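Local coordinates for PKS_KS domain-containing protein (Photorhabdus luminescens subsp. laumondii, PDB 6SMO) that probably catalyses beta-ketoacyl-ACP synthase-type condensation, lengthening carrier-bound acyl chains, and holds a pentaketo dodecanal chain in its pocket, at residues Tyr289-Asn294 and Ser429-Val434; Val125-Ala130 and Ile212-Ala217; Thr32-Val37 and Glu378-Cys383. All coordinates share one frame; numbering follows the deposited sequence.

Contact 1: Tyr289-Asn294 and Ser429-Val434; sequences YASVNN and SGIHSV
Ala290 and Val434 start the tight part of this antiparallel strand pair: each backbone N bonds the other's O at 3.1 Å. Two residues along, Val292 and His432 repeat the exchange, with Val292 N 3.0 Å from His432 O. Between these hydrogen-bonded pairs Ser291 faces Ser433. Ser291 OG stands anti to its own N (chi1 -169°), which turns it across the strand gap. There it lies 3.0 Å from both Ser433 OG and His432 O, and its single proton could serve either. Lys153 of the partner ketosynthase-like chain also bonds Ser291 OG, while Asp196 bonds both Ser433 OG and Tyr289 OH, so the Tyr289, Ser291 and Ser433 end is a buried polar cluster between helix 193-206 and the partner chain. The opposite face, carrying Val292 and His432, packs on helix 306-319.

Past Asn293 the regular strand pairing ends, though the chains stay close. Asn294, partly exposed, is still held by its N, 2.6 Å from Gly430 O, and its side chain reaches over to the His432 ring. His432 NE2 donates a bent hydrogen bond (133°) to Asn294 OD1 at 2.8 Å; the oxygen lies in the ring plane, but the amide stands nearly perpendicular to the ring (88°). With ND1 bonded to Ser426, the imidazole is gripped at both nitrogens, which fixes its rotation. On the Ser291 and Asn293 side a water bridges to the loop, donating to Asn293 OD1 and Ser429 O, each at 2.7 Å. Asn293 ND2 bonds Ser152 and Ser429 OG bonds Ala136 O, both of the partner chain; the Ser429 side chain lies about 6 Å from the bound polyketone. Strands 284-293 and 431-438 are the first and last of the C-terminal half of a thiolase fold, meeting the subunit interface here.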
# COMPACT_ATOMS: atom_id res chain seq x y z
N TYR B 289 -15.61 5.78 -7.10
CA TYR B 289 -14.28 5.76 -6.43
C TYR B 289 -13.31 6.65 -7.21
O TYR B 289 -13.42 6.72 -8.45
CB TYR B 289 -13.75 4.32 -6.34
CG TYR B 289 -12.29 4.21 -6.01
CD1 TYR B 289 -11.83 4.42 -4.72
CD2 TYR B 289 -11.35 3.88 -6.98
CE1 TYR B 289 -10.48 4.32 -4.40
CE2 TYR B 289 -10.00 3.77 -6.68
CZ TYR B 289 -9.57 3.99 -5.38
OH TYR B 289 -8.24 3.88 -5.08
N ALA B 290 -12.40 7.31 -6.50
CA ALA B 290 -11.30 8.14 -7.06
C ALA B 290 -10.14 8.18 -6.06
O ALA B 290 -10.40 8.06 -4.84
CB ALA B 290 -11.81 9.52 -7.39
N SER B 291 -8.91 8.36 -6.56
CA SER B 291 -7.67 8.43 -5.76
C SER B 291 -6.65 9.34 -6.46
O SER B 291 -6.53 9.25 -7.70
CB SER B 291 -7.10 7.06 -5.51
OG SER B 291 -6.06 7.11 -4.54
N VAL B 292 -5.95 10.17 -5.68
CA VAL B 292 -4.94 11.15 -6.18
C VAL B 292 -3.71 11.11 -5.26
O VAL B 292 -3.75 10.39 -4.24
CB VAL B 292 -5.52 12.58 -6.26
CG1 VAL B 292 -6.71 12.65 -7.21
CG2 VAL B 292 -5.91 13.11 -4.89
N ASN B 293 -2.67 11.88 -5.61
CA ASN B 293 -1.47 12.12 -4.78
C ASN B 293 -1.40 13.61 -4.43
O ASN B 293 -1.89 14.43 -5.24
CB ASN B 293 -0.18 11.66 -5.48
CG ASN B 293 -0.20 10.20 -5.87
OD1 ASN B 293 -0.64 9.35 -5.10
ND2 ASN B 293 0.27 9.90 -7.07
N ASN B 294 -0.83 13.94 -3.28
CA ASN B 294 -0.61 15.34 -2.81
C ASN B 294 0.51 15.98 -3.63
O ASN B 294 0.33 17.14 -4.06
CB ASN B 294 -0.24 15.39 -1.32
CG ASN B 294 -1.44 15.41 -0.40
OD1 ASN B 294 -2.37 16.18 -0.61
ND2 ASN B 294 -1.42 14.57 0.62
N SER B 429 2.63 8.94 1.84
CA SER B 429 3.00 9.14 0.41
C SER B 429 1.97 10.06 -0.25
O SER B 429 1.74 9.93 -1.44
CB SER B 429 3.27 7.89 -0.39
OG SER B 429 3.82 6.87 0.41
N GLY B 430 1.35 10.92 0.56
CA GLY B 430 0.37 11.92 0.09
C GLY B 430 -0.79 11.29 -0.66
O GLY B 430 -1.19 11.86 -1.68
N ILE B 431 -1.31 10.18 -0.16
CA ILE B 431 -2.42 9.47 -0.86
C ILE B 431 -3.79 9.88 -0.31
O ILE B 431 -4.01 9.74 0.89
CB ILE B 431 -2.23 7.94 -0.79
CG1 ILE B 431 -0.87 7.52 -1.34
CG2 ILE B 431 -3.36 7.23 -1.50
CD1 ILE B 431 -0.68 6.03 -1.41
N HIS B 432 -4.63 10.43 -1.18
CA HIS B 432 -6.05 10.71 -0.85
C HIS B 432 -6.94 9.72 -1.62
O HIS B 432 -6.65 9.48 -2.81
CB HIS B 432 -6.43 12.16 -1.18
CG HIS B 432 -5.72 13.17 -0.34
ND1 HIS B 432 -5.97 13.31 1.01
CD2 HIS B 432 -4.78 14.09 -0.65
CE1 HIS B 432 -5.21 14.27 1.50
NE2 HIS B 432 -4.47 14.76 0.50
N SER B 433 -7.96 9.17 -0.96
CA SER B 433 -8.92 8.20 -1.53
C SER B 433 -10.34 8.51 -1.04
O SER B 433 -10.51 8.72 0.18
CB SER B 433 -8.52 6.78 -1.21
OG SER B 433 -7.34 6.42 -1.91
N VAL B 434 -11.30 8.56 -1.96
CA VAL B 434 -12.74 8.87 -1.70
C VAL B 434 -13.60 7.82 -2.40
O VAL B 434 -13.30 7.50 -3.57
CB VAL B 434 -13.09 10.30 -2.17
CG1 VAL B 434 -14.56 10.63 -1.92
CG2 VAL B 434 -12.20 11.34 -1.52
O HOH W 1 1.46 8.44 -3.69

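Contact 2: Val125-Ala130 and Ile212-Ala217; sequences VAIATA and IMLAGA
Two neighbouring parallel strands, Val125-Ala128 and Ile212-Ala217, make a buried contact in the N-terminal half of the thiolase fold, near one end of its mixed sheet as counted within this chain. Their directions differ by only 3°. Between them the chain runs through helix 169-178 to the short strand 184-185 and returns through helix 193-206, the two helices covering the two faces of the pair.

Three backbone bonds zip the strands together in the staggered pattern of parallel pairing. Ala126 uses both its polar atoms: its N bonds Leu214 O at 2.8 Å and its O accepts from Gly216 N at 3.2 Å. Gly216 O then accepts from Ala128 N.

The two faces differ in bulk. One is mostly alanine, with Met213 at its start; Ala128 CB meets Ala217 CB at 4.0 Å, and helix 193-206 sets Ala193 on Ala128 and Ala201 on Ala215. The other is branched and greasy. Leu214 CD2 lies 3.9 Å from Ile127 CD1, the two side chains slanting across one another, and Val125 CG1 adds to the patch. Helix 169-178 covers it through Ala170, Val174 and Ala175.

Beyond the strand Thr129 OG1 bonds Ser218 O and Ala132 N, and Ala130 N bonds Glu219. These bonds hold the turn that brings Ala130 to the polyketone ligand.

At the opposite end the Met213 side chain leaves its strand without pointing at Val125-Ala128, then bends at chi2 (79°), bringing the methyl CE back to lie 3.9 Å from both N and O of Val125.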
# COMPACT_ATOMS: atom_id res chain seq x y z
N VAL B 125 -11.11 -11.90 -4.18
CA VAL B 125 -10.79 -11.32 -2.84
C VAL B 125 -9.92 -10.07 -3.03
O VAL B 125 -9.15 -10.03 -4.01
CB VAL B 125 -10.10 -12.35 -1.93
CG1 VAL B 125 -9.73 -11.77 -0.57
CG2 VAL B 125 -10.94 -13.60 -1.76
N ALA B 126 -10.05 -9.09 -2.13
CA ALA B 126 -9.23 -7.85 -2.08
C ALA B 126 -9.15 -7.35 -0.63
O ALA B 126 -9.92 -6.44 -0.28
CB ALA B 126 -9.81 -6.81 -3.01
N ILE B 127 -8.27 -7.95 0.17
CA ILE B 127 -8.02 -7.58 1.60
C ILE B 127 -6.70 -6.80 1.67
O ILE B 127 -5.64 -7.40 1.38
CB ILE B 127 -8.01 -8.82 2.51
CG1 ILE B 127 -9.36 -9.55 2.47
CG2 ILE B 127 -7.61 -8.45 3.93
CD1 ILE B 127 -9.35 -10.93 3.09
N ALA B 128 -6.78 -5.52 2.04
CA ALA B 128 -5.64 -4.57 2.09
C ALA B 128 -5.04 -4.55 3.50
O ALA B 128 -5.69 -5.02 4.45
CB ALA B 128 -6.11 -3.20 1.67
N THR B 129 -3.82 -4.00 3.62
CA THR B 129 -3.08 -3.84 4.89
C THR B 129 -1.96 -2.80 4.69
O THR B 129 -1.46 -2.70 3.56
CB THR B 129 -2.51 -5.17 5.39
OG1 THR B 129 -2.13 -5.01 6.75
CG2 THR B 129 -1.32 -5.65 4.57
N ALA B 130 -1.58 -2.11 5.76
CA ALA B 130 -0.48 -1.13 5.71
C ALA B 130 0.84 -1.80 6.12
O ALA B 130 1.83 -1.57 5.43
CB ALA B 130 -0.82 0.04 6.60
N ILE B 212 -19.42 -11.50 -7.57
CA ILE B 212 -19.21 -11.32 -6.10
C ILE B 212 -17.77 -10.86 -5.88
O ILE B 212 -16.91 -11.19 -6.72
CB ILE B 212 -19.51 -12.63 -5.34
CG1 ILE B 212 -20.77 -13.33 -5.85
CG2 ILE B 212 -19.59 -12.37 -3.84
CD1 ILE B 212 -20.86 -14.79 -5.46
N MET B 213 -17.51 -10.11 -4.80
CA MET B 213 -16.15 -9.63 -4.43
C MET B 213 -16.08 -9.37 -2.92
O MET B 213 -16.85 -8.52 -2.43
CB MET B 213 -15.80 -8.35 -5.20
CG MET B 213 -14.31 -8.15 -5.39
SD MET B 213 -13.63 -9.16 -6.72
CE MET B 213 -11.88 -8.85 -6.50
N LEU B 214 -15.20 -10.09 -2.22
CA LEU B 214 -14.90 -9.88 -0.78
C LEU B 214 -13.79 -8.83 -0.66
O LEU B 214 -12.64 -9.14 -1.01
CB LEU B 214 -14.49 -11.22 -0.15
CG LEU B 214 -14.43 -11.24 1.38
CD1 LEU B 214 -14.87 -12.60 1.92
CD2 LEU B 214 -13.04 -10.90 1.89
N ALA B 215 -14.14 -7.63 -0.19
CA ALA B 215 -13.24 -6.45 -0.12
C ALA B 215 -13.16 -5.93 1.32
O ALA B 215 -14.09 -6.20 2.10
CB ALA B 215 -13.74 -5.38 -1.07
N GLY B 216 -12.09 -5.20 1.64
CA GLY B 216 -11.87 -4.57 2.96
C GLY B 216 -10.40 -4.45 3.30
O GLY B 216 -9.58 -4.34 2.37
N ALA B 217 -10.07 -4.46 4.60
CA ALA B 217 -8.69 -4.37 5.12
C ALA B 217 -8.61 -4.91 6.56
O ALA B 217 -9.61 -4.77 7.30
CB ALA B 217 -8.21 -2.94 5.05

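Contact 3: Thr32-Val37 and Glu378-Cys383; sequences TGLGVV and ESVALC
Leu34 and Val36 on the strand face Val380 and Cys383 on the helix, and the contact is almost purely apolar. Val380 is the central residue. Its CG1 stands anti to the backbone N (chi1 166°) and fits between the two strand side chains, 4.1 Å from Leu34 CB and 4.0 Å from Val36 CB. Both methyls of Leu34 rest on Cys383 CB, CD1 at 3.7 Å and CD2 slightly farther.

Contacts of carbon with backbone oxygen fill in the rest. Val380 CG2 lies 3.9 Å from Gly35 O, and Leu34 CD1 rests 3.7 Å from Val380 O.

The helix runs across the strand at 133°, with the axes 8.7 Å apart. Leu267 of the neighbouring strand 263-271 joins the cluster, touching Leu34, Val380 and Cys383, while Ile435 and Met437 of strand 431-438 pack on the same helix. Helix 372-388 thus touches strands of both halves, as expected of the buried central helices in the layered alpha-beta-alpha-beta-alpha thiolase fold.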
# COMPACT_ATOMS: atom_id res chain seq x y z
N THR B 32 -23.82 -6.23 0.22
CA THR B 32 -24.82 -7.27 0.62
C THR B 32 -24.46 -7.87 1.98
O THR B 32 -25.38 -8.44 2.60
CB THR B 32 -24.93 -8.36 -0.45
OG1 THR B 32 -23.61 -8.80 -0.77
CG2 THR B 32 -25.64 -7.89 -1.70
N GLY B 33 -23.20 -7.77 2.42
CA GLY B 33 -22.72 -8.36 3.69
C GLY B 33 -21.69 -7.48 4.38
O GLY B 33 -20.87 -6.86 3.67
N LEU B 34 -21.72 -7.44 5.71
CA LEU B 34 -20.77 -6.69 6.58
C LEU B 34 -20.20 -7.63 7.64
O LEU B 34 -20.97 -8.40 8.24
CB LEU B 34 -21.50 -5.52 7.24
CG LEU B 34 -22.05 -4.44 6.30
CD1 LEU B 34 -22.84 -3.41 7.08
CD2 LEU B 34 -20.92 -3.76 5.53
N GLY B 35 -18.88 -7.54 7.86
CA GLY B 35 -18.17 -8.21 8.96
C GLY B 35 -17.09 -7.30 9.53
O GLY B 35 -16.33 -6.73 8.72
N VAL B 36 -17.04 -7.15 10.86
CA VAL B 36 -16.14 -6.18 11.54
C VAL B 36 -15.61 -6.78 12.85
O VAL B 36 -16.41 -7.39 13.59
CB VAL B 36 -16.84 -4.83 11.77
CG1 VAL B 36 -18.11 -4.97 12.60
CG2 VAL B 36 -15.91 -3.80 12.39
N VAL B 37 -14.30 -6.63 13.08
CA VAL B 37 -13.61 -6.85 14.39
C VAL B 37 -12.97 -5.52 14.78
O VAL B 37 -11.90 -5.20 14.23
CB VAL B 37 -12.57 -7.98 14.29
CG1 VAL B 37 -11.85 -8.20 15.62
CG2 VAL B 37 -13.18 -9.28 13.80
N GLU B 378 -14.78 1.94 9.17
CA GLU B 378 -15.61 3.15 8.95
C GLU B 378 -16.56 2.91 7.76
O GLU B 378 -17.68 3.46 7.80
CB GLU B 378 -14.73 4.38 8.70
CG GLU B 378 -14.05 4.91 9.94
CD GLU B 378 -12.91 5.87 9.68
OE1 GLU B 378 -13.03 6.71 8.77
OE2 GLU B 378 -11.88 5.77 10.39
N SER B 379 -16.12 2.15 6.76
CA SER B 379 -16.93 1.75 5.57
C SER B 379 -18.05 0.80 6.00
O SER B 379 -19.15 0.90 5.42
CB SER B 379 -16.07 1.14 4.48
OG SER B 379 -15.41 2.15 3.74
N VAL B 380 -17.78 -0.10 6.95
CA VAL B 380 -18.81 -1.01 7.56
C VAL B 380 -19.81 -0.15 8.34
O VAL B 380 -21.03 -0.36 8.17
CB VAL B 380 -18.16 -2.09 8.46
CG1 VAL B 380 -19.19 -2.79 9.33
CG2 VAL B 380 -17.38 -3.10 7.64
N ALA B 381 -19.31 0.78 9.16
CA ALA B 381 -20.11 1.73 9.98
C ALA B 381 -20.97 2.61 9.06
O ALA B 381 -22.14 2.84 9.40
CB ALA B 381 -19.19 2.57 10.84
N LEU B 382 -20.40 3.07 7.95
CA LEU B 382 -21.07 3.92 6.93
C LEU B 382 -22.27 3.18 6.34
O LEU B 382 -23.34 3.82 6.18
CB LEU B 382 -20.05 4.30 5.85
CG LEU B 382 -20.61 5.04 4.63
CD1 LEU B 382 -21.41 6.27 5.05
CD2 LEU B 382 -19.49 5.44 3.69
N CYS B 383 -22.11 1.90 6.01
CA CYS B 383 -23.16 1.03 5.43
C CYS B 383 -24.32 0.86 6.43
O CYS B 383 -25.48 0.92 5.99
CB CYS B 383 -22.60 -0.33 5.02
SG CYS B 383 -21.44 -0.22 3.63

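How the contacts relate
All three contacts draw on the strands of the two ketosynthase halves, which connect through the neighbours 29-37 and 284-293. Contact 2 lies in the N-terminal half and contact 1 in the C-terminal half, with centres 18 Å apart; contact 3 brings a C-terminal helix against an N-terminal strand. Its centre is 12 Å from contact 2 and 22 Å from contact 1, and none of the three touch. Along the chain, 32-37 comes first, then both strands of contact 2, then 289-294, 378-383 and 429-434, so contacts 1 and 3 interlock. Contact 3 helps join the halves, while the loop ends of contacts 1 and 2, Ser429 and Ala130, lie near or at the ligand.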